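Local coordinates for B12-binding domain-containing protein (Kitasatospora setae, PDB 6WTE), which binds cobalamin and a [4Fe-4S] cluster and, as the radical SAM methylase TsrM, probably transfers a methyl group by a non-radical route, at residues 52-56 with 92-97; 390-394 with 502-506; 400-404 with 548-552. One frame throughout, in Å; residues are numbered along the deposited sequence.

Contact 1: 52-56 with 92-97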
# COMPACT_ATOMS: atom_id res chain seq x y z
N LEU A 52 18.75 -17.73 3.62
CA LEU A 52 18.54 -17.83 5.07
C LEU A 52 19.54 -18.77 5.72
O LEU A 52 20.08 -18.47 6.79
CB LEU A 52 17.12 -18.32 5.36
CG LEU A 52 15.93 -17.41 5.02
CD1 LEU A 52 14.66 -18.10 5.47
CD2 LEU A 52 16.07 -16.05 5.68
N HIS A 53 19.78 -19.93 5.10
CA HIS A 53 20.72 -20.90 5.66
C HIS A 53 22.10 -20.29 5.83
O HIS A 53 22.74 -20.48 6.87
CB HIS A 53 20.78 -22.13 4.77
CG HIS A 53 19.50 -22.89 4.72
ND1 HIS A 53 19.21 -23.80 3.72
CD2 HIS A 53 18.42 -22.87 5.53
CE1 HIS A 53 18.01 -24.31 3.92
NE2 HIS A 53 17.51 -23.76 5.01
N GLU A 54 22.58 -19.55 4.83
CA GLU A 54 23.87 -18.89 4.95
C GLU A 54 23.87 -17.90 6.10
O GLU A 54 24.79 -17.89 6.93
CB GLU A 54 24.25 -18.20 3.63
CG GLU A 54 24.39 -19.14 2.45
CD GLU A 54 24.49 -18.40 1.12
OE1 GLU A 54 23.95 -17.28 1.01
OE2 GLU A 54 25.12 -18.94 0.18
N TYR A 55 22.83 -17.06 6.19
CA TYR A 55 22.86 -15.98 7.17
C TYR A 55 22.90 -16.51 8.60
O TYR A 55 23.75 -16.10 9.40
CB TYR A 55 21.66 -15.04 6.99
CG TYR A 55 21.71 -13.90 7.98
CD1 TYR A 55 22.46 -12.75 7.71
CD2 TYR A 55 21.07 -13.98 9.21
CE1 TYR A 55 22.54 -11.72 8.62
CE2 TYR A 55 21.14 -12.96 10.12
CZ TYR A 55 21.88 -11.83 9.83
OH TYR A 55 21.95 -10.81 10.75
N PHE A 56 21.98 -17.42 8.94
CA PHE A 56 21.86 -17.84 10.33
C PHE A 56 22.98 -18.77 10.78
O PHE A 56 23.18 -18.95 11.99
CB PHE A 56 20.50 -18.49 10.56
CG PHE A 56 19.40 -17.49 10.70
CD1 PHE A 56 19.29 -16.71 11.85
CD2 PHE A 56 18.48 -17.30 9.69
CE1 PHE A 56 18.29 -15.78 11.98
CE2 PHE A 56 17.47 -16.37 9.82
CZ PHE A 56 17.38 -15.61 10.96
N GLU A 92 10.61 -21.12 8.16
CA GLU A 92 12.02 -21.48 7.99
C GLU A 92 12.92 -20.68 8.92
O GLU A 92 13.87 -21.23 9.49
CB GLU A 92 12.43 -21.29 6.53
CG GLU A 92 13.84 -21.77 6.21
CD GLU A 92 14.00 -23.28 6.34
OE1 GLU A 92 12.99 -24.01 6.22
OE2 GLU A 92 15.14 -23.73 6.57
N ILE A 93 12.64 -19.39 9.09
CA ILE A 93 13.41 -18.57 10.02
C ILE A 93 13.41 -19.20 11.41
O ILE A 93 14.46 -19.34 12.05
CB ILE A 93 12.87 -17.13 10.06
CG1 ILE A 93 13.28 -16.37 8.79
CG2 ILE A 93 13.38 -16.41 11.29
CD1 ILE A 93 12.55 -15.03 8.63
N ARG A 94 12.23 -19.60 11.89
CA ARG A 94 12.10 -20.13 13.24
C ARG A 94 12.75 -21.50 13.39
O ARG A 94 13.02 -21.92 14.52
CB ARG A 94 10.63 -20.18 13.65
CG ARG A 94 10.01 -18.79 13.70
CD ARG A 94 8.56 -18.81 14.14
NE ARG A 94 8.40 -19.18 15.54
CZ ARG A 94 8.61 -18.34 16.56
NH1 ARG A 94 8.99 -17.09 16.32
NH2 ARG A 94 8.43 -18.75 17.81
N ARG A 95 13.00 -22.21 12.29
CA ARG A 95 13.79 -23.43 12.36
C ARG A 95 15.27 -23.14 12.56
O ARG A 95 16.00 -24.03 13.02
CB ARG A 95 13.60 -24.27 11.09
CG ARG A 95 12.22 -24.89 10.95
CD ARG A 95 12.18 -25.98 9.87
NE ARG A 95 10.82 -26.28 9.45
CZ ARG A 95 10.50 -26.83 8.28
NH1 ARG A 95 11.44 -27.14 7.40
NH2 ARG A 95 9.22 -27.07 7.98
N LEU A 96 15.71 -21.92 12.25
CA LEU A 96 17.13 -21.57 12.24
C LEU A 96 17.56 -20.73 13.43
O LEU A 96 18.77 -20.62 13.68
CB LEU A 96 17.45 -20.80 10.94
CG LEU A 96 17.15 -21.54 9.64
CD1 LEU A 96 17.28 -20.60 8.43
CD2 LEU A 96 18.07 -22.74 9.48
N THR A 97 16.63 -20.13 14.16
CA THR A 97 16.98 -19.28 15.29
C THR A 97 15.87 -19.34 16.33
O THR A 97 14.70 -19.54 15.99
CB THR A 97 17.22 -17.82 14.87
OG1 THR A 97 17.54 -17.03 16.02
CG2 THR A 97 15.96 -17.24 14.20

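Contact 2: 390-394 with 502-506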
# COMPACT_ATOMS: atom_id res chain seq x y z
N VAL A 390 -21.95 2.82 -13.98
CA VAL A 390 -20.63 2.57 -14.54
C VAL A 390 -20.46 3.33 -15.86
O VAL A 390 -19.46 4.02 -16.07
CB VAL A 390 -20.38 1.07 -14.73
CG1 VAL A 390 -19.03 0.83 -15.40
CG2 VAL A 390 -20.43 0.35 -13.40
N ARG A 391 -21.44 3.20 -16.77
CA ARG A 391 -21.34 3.88 -18.06
C ARG A 391 -21.21 5.38 -17.89
O ARG A 391 -20.41 6.03 -18.59
CB ARG A 391 -22.56 3.56 -18.92
CG ARG A 391 -22.69 2.13 -19.36
CD ARG A 391 -23.75 1.99 -20.45
NE ARG A 391 -24.19 0.60 -20.59
CZ ARG A 391 -25.32 0.13 -20.09
NH1 ARG A 391 -26.14 0.93 -19.43
NH2 ARG A 391 -25.64 -1.15 -20.27
N ALA A 392 -21.99 5.96 -16.98
CA ALA A 392 -21.92 7.40 -16.75
C ALA A 392 -20.52 7.81 -16.30
O ALA A 392 -19.99 8.83 -16.76
CB ALA A 392 -22.96 7.82 -15.72
N CYS A 393 -19.92 7.02 -15.41
CA CYS A 393 -18.57 7.33 -14.96
C CYS A 393 -17.55 7.14 -16.07
O CYS A 393 -16.67 7.99 -16.27
CB CYS A 393 -18.20 6.47 -13.75
SG CYS A 393 -16.58 6.84 -13.08
N VAL A 394 -17.65 6.03 -16.82
CA VAL A 394 -16.74 5.80 -17.94
C VAL A 394 -16.78 6.98 -18.90
O VAL A 394 -15.74 7.55 -19.26
CB VAL A 394 -17.07 4.48 -18.65
CG1 VAL A 394 -16.39 4.42 -20.02
CG2 VAL A 394 -16.64 3.29 -17.80
N LEU A 502 -17.21 -4.65 -18.53
CA LEU A 502 -16.54 -3.35 -18.46
C LEU A 502 -15.74 -3.09 -19.73
O LEU A 502 -15.77 -1.97 -20.27
CB LEU A 502 -15.65 -3.29 -17.22
CG LEU A 502 -14.79 -2.04 -17.03
CD1 LEU A 502 -15.66 -0.79 -16.95
CD2 LEU A 502 -13.93 -2.17 -15.79
N TRP A 503 -15.02 -4.10 -20.24
CA TRP A 503 -14.26 -3.93 -21.48
C TRP A 503 -15.15 -3.49 -22.63
O TRP A 503 -14.72 -2.71 -23.49
CB TRP A 503 -13.55 -5.22 -21.85
CG TRP A 503 -12.20 -5.35 -21.29
CD1 TRP A 503 -11.87 -5.64 -20.00
CD2 TRP A 503 -10.96 -5.19 -21.99
NE1 TRP A 503 -10.50 -5.68 -19.86
CE2 TRP A 503 -9.92 -5.40 -21.07
CE3 TRP A 503 -10.64 -4.89 -23.32
CZ2 TRP A 503 -8.58 -5.32 -21.43
CZ3 TRP A 503 -9.30 -4.80 -23.67
CH2 TRP A 503 -8.29 -5.02 -22.73
N ALA A 504 -16.38 -3.99 -22.68
CA ALA A 504 -17.28 -3.64 -23.78
C ALA A 504 -17.67 -2.17 -23.79
O ALA A 504 -18.21 -1.70 -24.80
CB ALA A 504 -18.54 -4.51 -23.71
N LEU A 505 -17.43 -1.44 -22.70
CA LEU A 505 -17.77 -0.03 -22.65
C LEU A 505 -16.70 0.87 -23.26
O LEU A 505 -16.97 2.05 -23.50
CB LEU A 505 -18.03 0.40 -21.21
CG LEU A 505 -19.22 -0.30 -20.55
CD1 LEU A 505 -19.35 0.17 -19.11
CD2 LEU A 505 -20.50 -0.04 -21.33
N ILE A 506 -15.49 0.37 -23.51
CA ILE A 506 -14.39 1.19 -23.97
C ILE A 506 -14.32 1.13 -25.49
O ILE A 506 -14.29 0.04 -26.08
CB ILE A 506 -13.06 0.75 -23.34
CG1 ILE A 506 -13.17 0.77 -21.82
CG2 ILE A 506 -11.91 1.63 -23.82
CD1 ILE A 506 -13.50 2.14 -21.25

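Contact 3: 400-404 with 548-552. With EDO (1,2-ethanediol), chain K.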
# COMPACT_ATOMS: atom_id res chain seq x y z
N LEU A 400 -12.15 13.34 -19.96
CA LEU A 400 -11.09 14.16 -19.38
C LEU A 400 -9.84 14.19 -20.25
O LEU A 400 -9.05 15.13 -20.16
CB LEU A 400 -10.72 13.64 -17.99
CG LEU A 400 -11.74 13.77 -16.86
CD1 LEU A 400 -11.28 12.92 -15.69
CD2 LEU A 400 -11.86 15.23 -16.45
N ASP A 401 -9.63 13.15 -21.06
CA ASP A 401 -8.39 12.99 -21.83
C ASP A 401 -7.17 12.93 -20.91
O ASP A 401 -6.11 13.46 -21.22
CB ASP A 401 -8.22 14.11 -22.86
CG ASP A 401 -9.08 13.90 -24.10
OD1 ASP A 401 -9.72 12.83 -24.19
OD2 ASP A 401 -9.11 14.80 -24.97
N ALA A 402 -7.33 12.25 -19.77
CA ALA A 402 -6.17 12.00 -18.92
C ALA A 402 -5.16 11.15 -19.67
O ALA A 402 -5.51 10.40 -20.59
CB ALA A 402 -6.59 11.30 -17.63
N THR A 403 -3.89 11.27 -19.29
CA THR A 403 -2.87 10.48 -19.96
C THR A 403 -3.23 9.01 -19.91
O THR A 403 -3.20 8.31 -20.93
CB THR A 403 -1.49 10.70 -19.32
OG1 THR A 403 -1.24 12.10 -19.17
CG2 THR A 403 -0.41 10.07 -20.20
N VAL A 404 -3.59 8.52 -18.73
CA VAL A 404 -4.07 7.17 -18.53
C VAL A 404 -5.31 7.24 -17.66
O VAL A 404 -5.37 8.04 -16.72
CB VAL A 404 -2.99 6.26 -17.90
CG1 VAL A 404 -3.54 4.87 -17.63
CG2 VAL A 404 -1.76 6.18 -18.80
N TRP A 548 3.04 3.79 -15.86
CA TRP A 548 1.89 4.29 -16.62
C TRP A 548 2.25 5.48 -17.51
O TRP A 548 1.50 5.76 -18.46
CB TRP A 548 0.75 4.65 -15.67
CG TRP A 548 1.02 5.74 -14.66
CD1 TRP A 548 1.40 5.58 -13.36
CD2 TRP A 548 0.87 7.15 -14.86
NE1 TRP A 548 1.52 6.80 -12.74
CE2 TRP A 548 1.19 7.78 -13.65
CE3 TRP A 548 0.48 7.94 -15.96
CZ2 TRP A 548 1.16 9.17 -13.49
CZ3 TRP A 548 0.45 9.31 -15.80
CH2 TRP A 548 0.78 9.91 -14.58
N SER A 549 3.37 6.16 -17.26
CA SER A 549 3.77 7.25 -18.14
C SER A 549 4.19 6.78 -19.52
O SER A 549 4.33 7.61 -20.42
CB SER A 549 4.92 8.05 -17.50
OG SER A 549 6.16 7.36 -17.59
N HIS A 550 4.40 5.48 -19.71
CA HIS A 550 4.76 4.91 -21.00
C HIS A 550 3.68 3.98 -21.54
O HIS A 550 3.91 3.28 -22.53
CB HIS A 550 6.09 4.18 -20.89
CG HIS A 550 7.20 5.04 -20.39
ND1 HIS A 550 7.60 6.19 -21.04
CD2 HIS A 550 7.99 4.95 -19.29
CE1 HIS A 550 8.58 6.76 -20.37
NE2 HIS A 550 8.84 6.03 -19.30
N TRP A 551 2.49 3.98 -20.92
CA TRP A 551 1.43 3.08 -21.35
C TRP A 551 0.92 3.43 -22.74
O TRP A 551 0.76 2.55 -23.60
CB TRP A 551 0.30 3.12 -20.31
CG TRP A 551 -0.79 2.10 -20.51
CD1 TRP A 551 -2.07 2.34 -20.89
CD2 TRP A 551 -0.68 0.68 -20.33
NE1 TRP A 551 -2.78 1.16 -20.96
CE2 TRP A 551 -1.94 0.13 -20.62
CE3 TRP A 551 0.36 -0.17 -19.95
CZ2 TRP A 551 -2.19 -1.24 -20.55
CZ3 TRP A 551 0.11 -1.53 -19.87
CH2 TRP A 551 -1.15 -2.05 -20.18
N ARG A 552 0.66 4.72 -23.01
CA ARG A 552 0.16 5.10 -24.33
C ARG A 552 1.05 4.58 -25.45
O ARG A 552 0.56 4.13 -26.49
CB ARG A 552 0.02 6.62 -24.43
CG ARG A 552 -1.22 7.17 -23.76
CD ARG A 552 -1.50 8.59 -24.20
NE ARG A 552 -2.69 9.10 -23.53
CZ ARG A 552 -3.36 10.19 -23.89
NH1 ARG A 552 -2.96 10.90 -24.94
NH2 ARG A 552 -4.44 10.55 -23.21
C1 EDO K . -0.91 13.22 -22.10
O1 EDO K . -1.89 13.55 -21.12
C2 EDO K . 0.03 14.40 -22.24
O2 EDO K . 1.10 14.04 -23.12

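Contact 1: 52-56 with 92-97
Phe56 and Leu96 form the main apolar pair between helix 48-58 and helix 83-96. The two helix segments run roughly parallel, with axes 10.3 Å apart and a crossing angle of -29°. Leu96 CD1 lies 3.7 Å from Phe56 CD2. It also touches CB of Leu52, so this one methyl touches two residues a helix turn apart. Thr97 meets the phenyl ring obliquely, with Thr97 CG2 3.5 Å from Phe56 CE1. OG1 of Thr97 is anti to the backbone N (chi1 179°). This sends the methyl to the ring, while the hydroxyl bonds to Ala99 N. Ile93 CG2 adds to this at 4.1 Å from Phe56 CZ. Leu52 reaches across at the other end of the contact. Leu52 CD1 is 3.8 Å from Glu92 CG and also meets CG1 of Ile93, the side chains of Leu52 and Ile93 crossing at about a right angle.

The polar part is one His-carboxylate hydrogen bond. His53 NE2 donates to Glu92 OE2 over 2.8 Å, with an angle of 156° at the hydrogen. The oxygen lies in the plane of the imidazole. Seen from Glu92, the donor stands above the carboxylate plane, and the two planes are steeply inclined to each other. The Glu92 chain is bent at chi2, which brings its OE2 to the NE2 edge of the His53 ring. Leu96 CD1 also sits at the edge of this imidazole.

Both helices belong to the B12-binding domain. Leu52 packs on strand 35-40, while Phe56 and Ile93 pack on strand 4-9, so the two helices pack side by side on the sheet formed by these strands. The chemistry is a greasy layer next to the sheet with a polar clasp on the exposed side. The carboxylate would probably favour a proton on NE2 of His53 and might raise its basicity.

Contact 2: 390-394 with 502-506
Leu505 and Val394 have the most surface buried here, followed by Arg391. Leu505 sits in the type I turn from Trp503 to Ile506 and points its two methyls at helix 387-398. Leu505 CD1 lies 3.8 Å from Val390 CG1. Leu505 CD2 goes to the aliphatic part of Arg391, 3.7 Å from Arg391 CG. Arg391 is extended from CG to NE and crosses the leucine at about a right angle. The same CD2 lies at the edge of the guanidinium, close to its plane. Val394 is one turn further along the helix. Val394 CG1, anti to the backbone N (chi1 165°), meets CD1 of Ile506 at 3.9 Å. Val394 CG2 is a looser neighbour of both Leu502 CD1 and Leu505 CD1, each 4.3 Å away. Leu502 CD1 also rests against Val390 CG1. The contact is mainly apolar, with Arg391 contributing largely through its aliphatic carbons.

Beneath it lie the parallel neighbours 373-380 and 404-412 of the radical SAM core sheet. Val390, Val394 and Leu502 all pack on Phe380 of strand 373-380. Val394, Leu502 and Ile506 pack on Phe407 of strand 404-412, so segment 502-506 lies beside helix 387-398 over these two strands.

Contact 3: 400-404 with 548-552
The loop that leads from helix 387-398 into strand 404-412 of the radical SAM core is held by Arg552, just ahead of helix 554-566. Arg552 grips two successive carbonyls. Arg552 NE donates to Thr403 O at 2.8 Å, with an angle of 153° at the hydrogen, and lies in the carbonyl plane on a lone pair. Arg552 NH2 donates to Ala402 O, also at 2.8 Å, but this bond is more bent (136°) and the donor stands above that carbonyl plane. The extended chain from CG to NE carries the guanidinium to the loop, where NE and NH2 each meet one carbonyl, and the two bonds fix its rotation.

In the fold, this loop is the helix-to-strand link of a beta-alpha-beta unit, in which strands 373-380 and 404-412 are parallel neighbours. Val404 starts the second strand and bonds through its backbone to Thr374 and Val376.

Val404 CG2 packs against the turn at 548-551. Val404 CG2 lies 3.3 Å from Trp548 O and also touches Trp548 CE3 and Trp551 CB, each at 4.0 Å. Thr403 CB comes to the edge of the Trp548 ring, 4.3 Å from Trp548 CZ3. Thr403 OG1 bonds to O1 of a 1,2-ethanediol at 2.5 Å and to Thr374 N. The diol, probably from the crystallisation liquor, places C1 over one face of the Arg552 guanidinium. Trp551 NE1 is bonded to Val514 O. The Trp548 side chain is about 7 Å from the bound cobalamin.

Overall arrangement
Contact 1 comes first along the chain. It closes a 35-residue loop inside the B12-binding domain and joins two of its helices. It is complete before the other two begin, and lies on the opposite side of the chain's centre, its centre about 50 Å from that of contact 2 and about 45 Å from that of contact 3. Contact 2 closes a loop of 107 residues and contact 3 one of 143. These two cross: 390-394 and 400-404 come in succession, then 502-506 and 548-552. Their centres are about 17 Å apart and the contacts do not touch. Together they tie a helix and strand of the radical SAM core to the C-terminal part of the chain.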